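Local coordinates for putative uncharacterized protein (PDB 4GNX) that binds single-stranded DNA, probably as the large, OB-fold-containing subunit of replication protein A, probably protecting exposed strands during DNA replication, at residues Glu131-Tyr145 with Val193-Val206. Sequence-based numbering, arbitrary orientation.
Sequences EANQQCDVIGILDSY and VDEKPVLAFKGVKV. Unlike the reference sequence in segment 131-145: Q135 (reference Thr). With nucleotides of chain G.
The F201 ring meets V138 O at its edge, in plane, while M216 and M222 pack on its side chain; the Y145 ring has D194 OD1 near its plane at the edge, where OH donates to it, V193 CG1 obliquely placed, and F187 edge-to-face. Both rings belong to an antiparallel pair of an OB-fold, strands 135-145 and 198-201. V138 and F201 exchange two backbone hydrogen bonds, and so do G140 and L199, L199 N meeting G140 O nearly straight (170°). On one face I139 CG1 packs on V198 CG1 at 3.7 Å and I141 CD1 on V198 CG2 at 3.6 Å, under helix 229-242. L142 CG anti to the backbone N (chi1 170°), with chi2 at 76°, brings CD2 to P197 CD at 3.8 Å. Where the chain turns its corner after strand 198-201, D137 grips two residues: OD1 accepts the N-H of G203 (2.9 Å between OD1 and N), and OD2 uses its syn lone pair for a salt bridge to K202 NZ at 2.7 Å. E120 N also bonds OD2. Past the corner, K205 runs alongside N133 and reaches the DNA, its NZ donating to DT7 O4 of chain G at 3.2 Å and to phosphate oxygen OP2 of DT6 of chain G at 2.9 Å.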
loop_
_atom_site.group_PDB
_atom_site.type_symbol
_atom_site.label_atom_id
_atom_site.label_comp_id
_atom_site.label_asym_id
_atom_site.label_seq_id
_atom_site.Cartn_x
_atom_site.Cartn_y
_atom_site.Cartn_z
ATOM N N GLU C 131 -14.308 6.082 3.426
ATOM C CA GLU C 131 -13.424 4.955 3.697
ATOM C C GLU C 131 -12.241 5.338 4.580
ATOM O O GLU C 131 -11.829 6.507 4.628
ATOM C CB GLU C 131 -12.956 4.301 2.403
ATOM C CG GLU C 131 -12.491 5.289 1.354
ATOM C CD GLU C 131 -12.810 4.817 -0.050
ATOM O OE1 GLU C 131 -12.445 3.665 -0.389
ATOM O OE2 GLU C 131 -13.431 5.596 -0.811
ATOM N N ALA C 132 -11.702 4.338 5.272
ATOM C CA ALA C 132 -10.623 4.538 6.230
ATOM C C ALA C 132 -9.371 5.169 5.607
ATOM O O ALA C 132 -9.234 5.239 4.381
ATOM C CB ALA C 132 -10.290 3.231 6.932
ATOM N N ASN C 133 -8.476 5.637 6.473
ATOM C CA ASN C 133 -7.279 6.394 6.087
ATOM C C ASN C 133 -7.491 7.474 5.007
ATOM O O ASN C 133 -6.709 7.601 4.071
ATOM C CB ASN C 133 -6.118 5.444 5.735
ATOM C CG ASN C 133 -5.504 4.775 6.961
ATOM O OD1 ASN C 133 -5.449 5.352 8.051
ATOM N ND2 ASN C 133 -5.025 3.552 6.781
ATOM N N GLN C 134 -8.558 8.251 5.149
ATOM C CA GLN C 134 -8.829 9.341 4.222
ATOM C C GLN C 134 -9.144 10.675 4.896
ATOM O O GLN C 134 -9.660 10.716 6.024
ATOM C CB GLN C 134 -9.941 8.963 3.255
ATOM C CG GLN C 134 -9.438 8.232 2.026
ATOM C CD GLN C 134 -10.243 8.566 0.789
ATOM O OE1 GLN C 134 -11.474 8.504 0.794
ATOM N NE2 GLN C 134 -9.550 8.926 -0.285
ATOM N N GLN C 135 -8.813 11.757 4.182
ATOM C CA GLN C 135 -9.031 13.138 4.624
ATOM C C GLN C 135 -10.504 13.461 4.562
ATOM O O GLN C 135 -11.184 13.059 3.619
ATOM C CB GLN C 135 -8.292 14.129 3.715
ATOM C CG GLN C 135 -6.963 13.644 3.163
ATOM C CD GLN C 135 -5.912 13.467 4.245
ATOM O OE1 GLN C 135 -6.235 13.163 5.406
ATOM N NE2 GLN C 135 -4.639 13.653 3.872
ATOM N N CYS C 136 -10.976 14.221 5.546
ATOM C CA CYS C 136 -12.387 14.557 5.665
ATOM C C CYS C 136 -12.579 15.795 6.546
ATOM O O CYS C 136 -11.729 16.092 7.386
ATOM C CB CYS C 136 -13.149 13.322 6.176
ATOM S SG CYS C 136 -14.293 13.550 7.547
ATOM N N ASP C 137 -13.674 16.525 6.329
ATOM C CA ASP C 137 -14.000 17.694 7.147
ATOM C C ASP C 137 -15.212 17.445 8.032
ATOM O O ASP C 137 -16.226 16.950 7.557
ATOM C CB ASP C 137 -14.282 18.900 6.259
ATOM C CG ASP C 137 -13.032 19.461 5.621
ATOM O OD1 ASP C 137 -11.921 18.998 5.963
ATOM O OD2 ASP C 137 -13.166 20.372 4.769
ATOM N N VAL C 138 -15.115 17.811 9.308
ATOM C CA VAL C 138 -16.199 17.569 10.269
ATOM C C VAL C 138 -16.437 18.761 11.191
ATOM O O VAL C 138 -15.490 19.323 11.737
ATOM C CB VAL C 138 -15.928 16.308 11.133
ATOM C CG1 VAL C 138 -16.773 16.299 12.398
ATOM C CG2 VAL C 138 -16.167 15.035 10.334
ATOM N N ILE C 139 -17.709 19.133 11.348
ATOM C CA ILE C 139 -18.146 20.074 12.388
ATOM C C ILE C 139 -19.166 19.435 13.354
ATOM O O ILE C 139 -19.933 18.544 12.969
ATOM C CB ILE C 139 -18.705 21.384 11.779
ATOM C CG1 ILE C 139 -18.793 22.485 12.849
ATOM C CG2 ILE C 139 -20.026 21.131 11.054
ATOM C CD1 ILE C 139 -19.025 23.873 12.299
ATOM N N GLY C 140 -19.162 19.887 14.607
ATOM C CA GLY C 140 -20.092 19.386 15.617
ATOM C C GLY C 140 -19.860 19.985 16.988
ATOM O O GLY C 140 -18.879 20.702 17.210
ATOM N N ILE C 141 -20.770 19.690 17.910
ATOM C CA ILE C 141 -20.644 20.135 19.290
ATOM C C ILE C 141 -19.707 19.186 20.012
ATOM O O ILE C 141 -19.816 17.968 19.861
ATOM C CB ILE C 141 -22.009 20.157 20.024
ATOM C CG1 ILE C 141 -23.039 21.049 19.289
ATOM C CG2 ILE C 141 -21.851 20.573 21.483
ATOM C CD1 ILE C 141 -22.896 22.548 19.488
ATOM N N LEU C 142 -18.770 19.754 20.768
ATOM C CA LEU C 142 -17.974 18.994 21.730
ATOM C C LEU C 142 -18.847 18.651 22.932
ATOM O O LEU C 142 -19.417 19.538 23.575
ATOM C CB LEU C 142 -16.755 19.795 22.200
ATOM C CG LEU C 142 -15.973 19.217 23.389
ATOM C CD1 LEU C 142 -15.110 18.045 22.954
ATOM C CD2 LEU C 142 -15.125 20.282 24.068
ATOM N N ASP C 143 -18.954 17.362 23.226
ATOM C CA ASP C 143 -19.739 16.901 24.360
ATOM C C ASP C 143 -18.875 16.869 25.629
ATOM O O ASP C 143 -19.211 17.481 26.651
ATOM C CB ASP C 143 -20.333 15.521 24.060
ATOM C CG ASP C 143 -21.046 14.929 25.248
ATOM O OD1 ASP C 143 -22.149 15.413 25.587
ATOM O OD2 ASP C 143 -20.495 13.979 25.845
ATOM N N SER C 144 -17.758 16.155 25.534
ATOM C CA SER C 144 -16.798 16.003 26.614
ATOM C C SER C 144 -15.461 15.626 25.993
ATOM O O SER C 144 -15.365 15.395 24.777
ATOM C CB SER C 144 -17.252 14.905 27.583
ATOM O OG SER C 144 -17.409 13.666 26.907
ATOM N N TYR C 145 -14.425 15.557 26.816
ATOM C CA TYR C 145 -13.135 15.117 26.328
ATOM C C TYR C 145 -12.416 14.257 27.342
ATOM O O TYR C 145 -12.547 14.460 28.550
ATOM C CB TYR C 145 -12.273 16.301 25.918
ATOM C CG TYR C 145 -12.149 17.390 26.954
ATOM C CD1 TYR C 145 -13.111 18.401 27.044
ATOM C CD2 TYR C 145 -11.056 17.434 27.820
ATOM C CE1 TYR C 145 -12.998 19.416 27.976
ATOM C CE2 TYR C 145 -10.930 18.451 28.753
ATOM C CZ TYR C 145 -11.908 19.435 28.827
ATOM O OH TYR C 145 -11.800 20.442 29.756
ATOM N N VAL C 193 -14.162 26.029 26.356
ATOM C CA VAL C 193 -14.025 24.599 26.088
ATOM C C VAL C 193 -14.982 23.706 26.897
ATOM O O VAL C 193 -15.301 22.590 26.480
ATOM C CB VAL C 193 -12.541 24.165 26.238
ATOM C CG1 VAL C 193 -12.339 23.184 27.388
ATOM C CG2 VAL C 193 -12.002 23.627 24.919
ATOM N N ASP C 194 -15.456 24.198 28.037
ATOM C CA ASP C 194 -16.290 23.378 28.907
ATOM C C ASP C 194 -17.765 23.607 28.684
ATOM O O ASP C 194 -18.573 22.700 28.885
ATOM C CB ASP C 194 -15.912 23.584 30.366
ATOM C CG ASP C 194 -14.531 23.054 30.672
ATOM O OD1 ASP C 194 -14.352 21.819 30.638
ATOM O OD2 ASP C 194 -13.622 23.873 30.926
ATOM N N GLU C 195 -18.113 24.814 28.255
ATOM C CA GLU C 195 -19.496 25.123 27.920
ATOM C C GLU C 195 -19.825 24.763 26.470
ATOM O O GLU C 195 -20.124 25.637 25.648
ATOM C CB GLU C 195 -19.838 26.587 28.233
ATOM C CG GLU C 195 -20.433 26.810 29.622
ATOM C CD GLU C 195 -19.396 26.805 30.736
ATOM O OE1 GLU C 195 -18.181 26.754 30.433
ATOM O OE2 GLU C 195 -19.798 26.856 31.921
ATOM N N LYS C 196 -19.750 23.465 26.173
ATOM C CA LYS C 196 -20.273 22.880 24.925
ATOM C C LYS C 196 -20.010 23.671 23.629
ATOM O O LYS C 196 -20.953 24.034 22.915
ATOM C CB LYS C 196 -21.773 22.597 25.083
ATOM C CG LYS C 196 -22.122 21.127 25.236
ATOM C CD LYS C 196 -21.807 20.551 26.604
ATOM C CE LYS C 196 -22.017 19.049 26.558
ATOM N NZ LYS C 196 -21.605 18.356 27.807
ATOM N N PRO C 197 -18.726 23.911 23.306
ATOM C CA PRO C 197 -18.447 24.751 22.154
ATOM C C PRO C 197 -18.714 24.007 20.845
ATOM O O PRO C 197 -18.908 22.788 20.848
ATOM C CB PRO C 197 -16.953 25.030 22.300
ATOM C CG PRO C 197 -16.414 23.787 22.929
ATOM C CD PRO C 197 -17.500 23.279 23.837
ATOM N N VAL C 198 -18.738 24.741 19.740
ATOM C CA VAL C 198 -18.691 24.106 18.435
ATOM C C VAL C 198 -17.229 24.009 18.033
ATOM O O VAL C 198 -16.469 24.970 18.194
ATOM C CB VAL C 198 -19.488 24.883 17.365
ATOM C CG1 VAL C 198 -19.472 24.124 16.044
ATOM C CG2 VAL C 198 -20.922 25.110 17.824
ATOM N N LEU C 199 -16.843 22.840 17.530
ATOM C CA LEU C 199 -15.505 22.637 16.986
ATOM C C LEU C 199 -15.571 22.259 15.521
ATOM O O LEU C 199 -16.376 21.405 15.125
ATOM C CB LEU C 199 -14.769 21.550 17.748
ATOM C CG LEU C 199 -14.571 21.768 19.241
ATOM C CD1 LEU C 199 -13.759 20.616 19.822
ATOM C CD2 LEU C 199 -13.911 23.109 19.524
ATOM N N ALA C 200 -14.712 22.898 14.728
ATOM C CA ALA C 200 -14.682 22.708 13.277
ATOM C C ALA C 200 -13.340 22.129 12.835
ATOM O O ALA C 200 -12.285 22.695 13.121
ATOM C CB ALA C 200 -14.962 24.025 12.566
ATOM N N PHE C 201 -13.384 21.009 12.127
ATOM C CA PHE C 201 -12.166 20.318 11.732
ATOM C C PHE C 201 -11.926 20.282 10.226
ATOM O O PHE C 201 -12.825 19.923 9.449
ATOM C CB PHE C 201 -12.175 18.904 12.293
ATOM C CG PHE C 201 -12.032 18.850 13.781
ATOM C CD1 PHE C 201 -13.144 18.960 14.609
ATOM C CD2 PHE C 201 -10.781 18.697 14.366
ATOM C CE1 PHE C 201 -13.013 18.916 15.991
ATOM C CE2 PHE C 201 -10.648 18.647 15.749
ATOM C CZ PHE C 201 -11.768 18.761 16.563
ATOM N N LYS C 202 -10.708 20.666 9.828
ATOM C CA LYS C 202 -10.257 20.553 8.433
ATOM C C LYS C 202 -9.184 19.477 8.300
ATOM O O LYS C 202 -8.214 19.455 9.064
ATOM C CB LYS C 202 -9.754 21.900 7.888
ATOM C CG LYS C 202 -10.166 22.169 6.446
ATOM C CD LYS C 202 -9.176 21.601 5.446
ATOM C CE LYS C 202 -9.873 20.841 4.330
ATOM N NZ LYS C 202 -10.967 21.614 3.694
ATOM N N GLY C 203 -9.379 18.583 7.336
ATOM C CA GLY C 203 -8.418 17.524 7.034
ATOM C C GLY C 203 -8.159 16.608 8.212
ATOM O O GLY C 203 -7.146 16.732 8.888
ATOM N N VAL C 204 -9.084 15.689 8.451
ATOM C CA VAL C 204 -9.007 14.793 9.586
ATOM C C VAL C 204 -8.981 13.361 9.056
ATOM O O VAL C 204 -9.606 13.073 8.034
ATOM C CB VAL C 204 -10.204 15.059 10.521
ATOM C CG1 VAL C 204 -10.474 13.903 11.473
ATOM C CG2 VAL C 204 -9.958 16.332 11.303
ATOM N N LYS C 205 -8.240 12.475 9.727
ATOM C CA LYS C 205 -8.137 11.076 9.299
ATOM C C LYS C 205 -9.310 10.263 9.806
ATOM O O LYS C 205 -9.663 10.350 10.977
ATOM C CB LYS C 205 -6.831 10.434 9.769
ATOM C CG LYS C 205 -6.545 9.105 9.073
ATOM C CD LYS C 205 -5.402 8.313 9.706
ATOM C CE LYS C 205 -5.655 7.987 11.174
ATOM N NZ LYS C 205 -4.559 7.154 11.743
ATOM N N VAL C 206 -9.906 9.473 8.912
ATOM C CA VAL C 206 -10.975 8.538 9.277
ATOM C C VAL C 206 -10.407 7.144 9.576
ATOM O O VAL C 206 -9.894 6.460 8.681
ATOM C CB VAL C 206 -12.040 8.435 8.165
ATOM C CG1 VAL C 206 -13.054 7.338 8.479
ATOM C CG2 VAL C 206 -12.730 9.777 7.957
ATOM P P DT G 6 -0.899 7.940 11.918
ATOM O OP1 DT G 6 -0.895 6.851 10.909
ATOM O OP2 DT G 6 -2.151 8.709 12.156
ATOM O "O5'" DT G 6 -0.407 7.319 13.302
ATOM C "C5'" DT G 6 0.620 6.304 13.339
ATOM C "C4'" DT G 6 1.413 6.377 14.626
ATOM O "O4'" DT G 6 1.952 7.706 14.819
ATOM C "C3'" DT G 6 0.635 6.034 15.896
ATOM O "O3'" DT G 6 1.387 5.105 16.680
ATOM C "C2'" DT G 6 0.433 7.372 16.587
ATOM C "C1'" DT G 6 1.578 8.236 16.082
ATOM N N1 DT G 6 1.222 9.661 15.887
ATOM C C2 DT G 6 1.852 10.618 16.651
ATOM O O2 DT G 6 2.692 10.352 17.495
ATOM N N3 DT G 6 1.458 11.907 16.392
ATOM C C4 DT G 6 0.521 12.325 15.466
ATOM O O4 DT G 6 0.269 13.520 15.348
ATOM C C5 DT G 6 -0.094 11.269 14.695
ATOM C C7 DT G 6 -1.117 11.625 13.663
ATOM C C6 DT G 6 0.281 10.008 14.942
ATOM P P DT G 7 0.758 3.655 16.888
ATOM O OP1 DT G 7 1.786 2.754 17.468
ATOM O OP2 DT G 7 0.091 3.279 15.614
ATOM O "O5'" DT G 7 -0.353 3.957 17.991
ATOM C "C5'" DT G 7 0.007 4.515 19.273
ATOM C "C4'" DT G 7 -1.193 4.573 20.192
ATOM O "O4'" DT G 7 -2.172 5.503 19.680
ATOM C "C3'" DT G 7 -1.944 3.258 20.386
ATOM O "O3'" DT G 7 -2.459 3.240 21.718
ATOM C "C2'" DT G 7 -3.068 3.348 19.368
ATOM C "C1'" DT G 7 -3.392 4.832 19.388
ATOM N N1 DT G 7 -3.925 5.405 18.135
ATOM C C2 DT G 7 -5.029 6.220 18.232
ATOM O O2 DT G 7 -5.598 6.448 19.284
ATOM N N3 DT G 7 -5.449 6.758 17.041
ATOM C C4 DT G 7 -4.878 6.580 15.796
ATOM O O4 DT G 7 -5.370 7.128 14.814
ATOM C C5 DT G 7 -3.719 5.719 15.768
ATOM C C7 DT G 7 -3.043 5.456 14.460
ATOM C C6 DT G 7 -3.299 5.189 16.926
#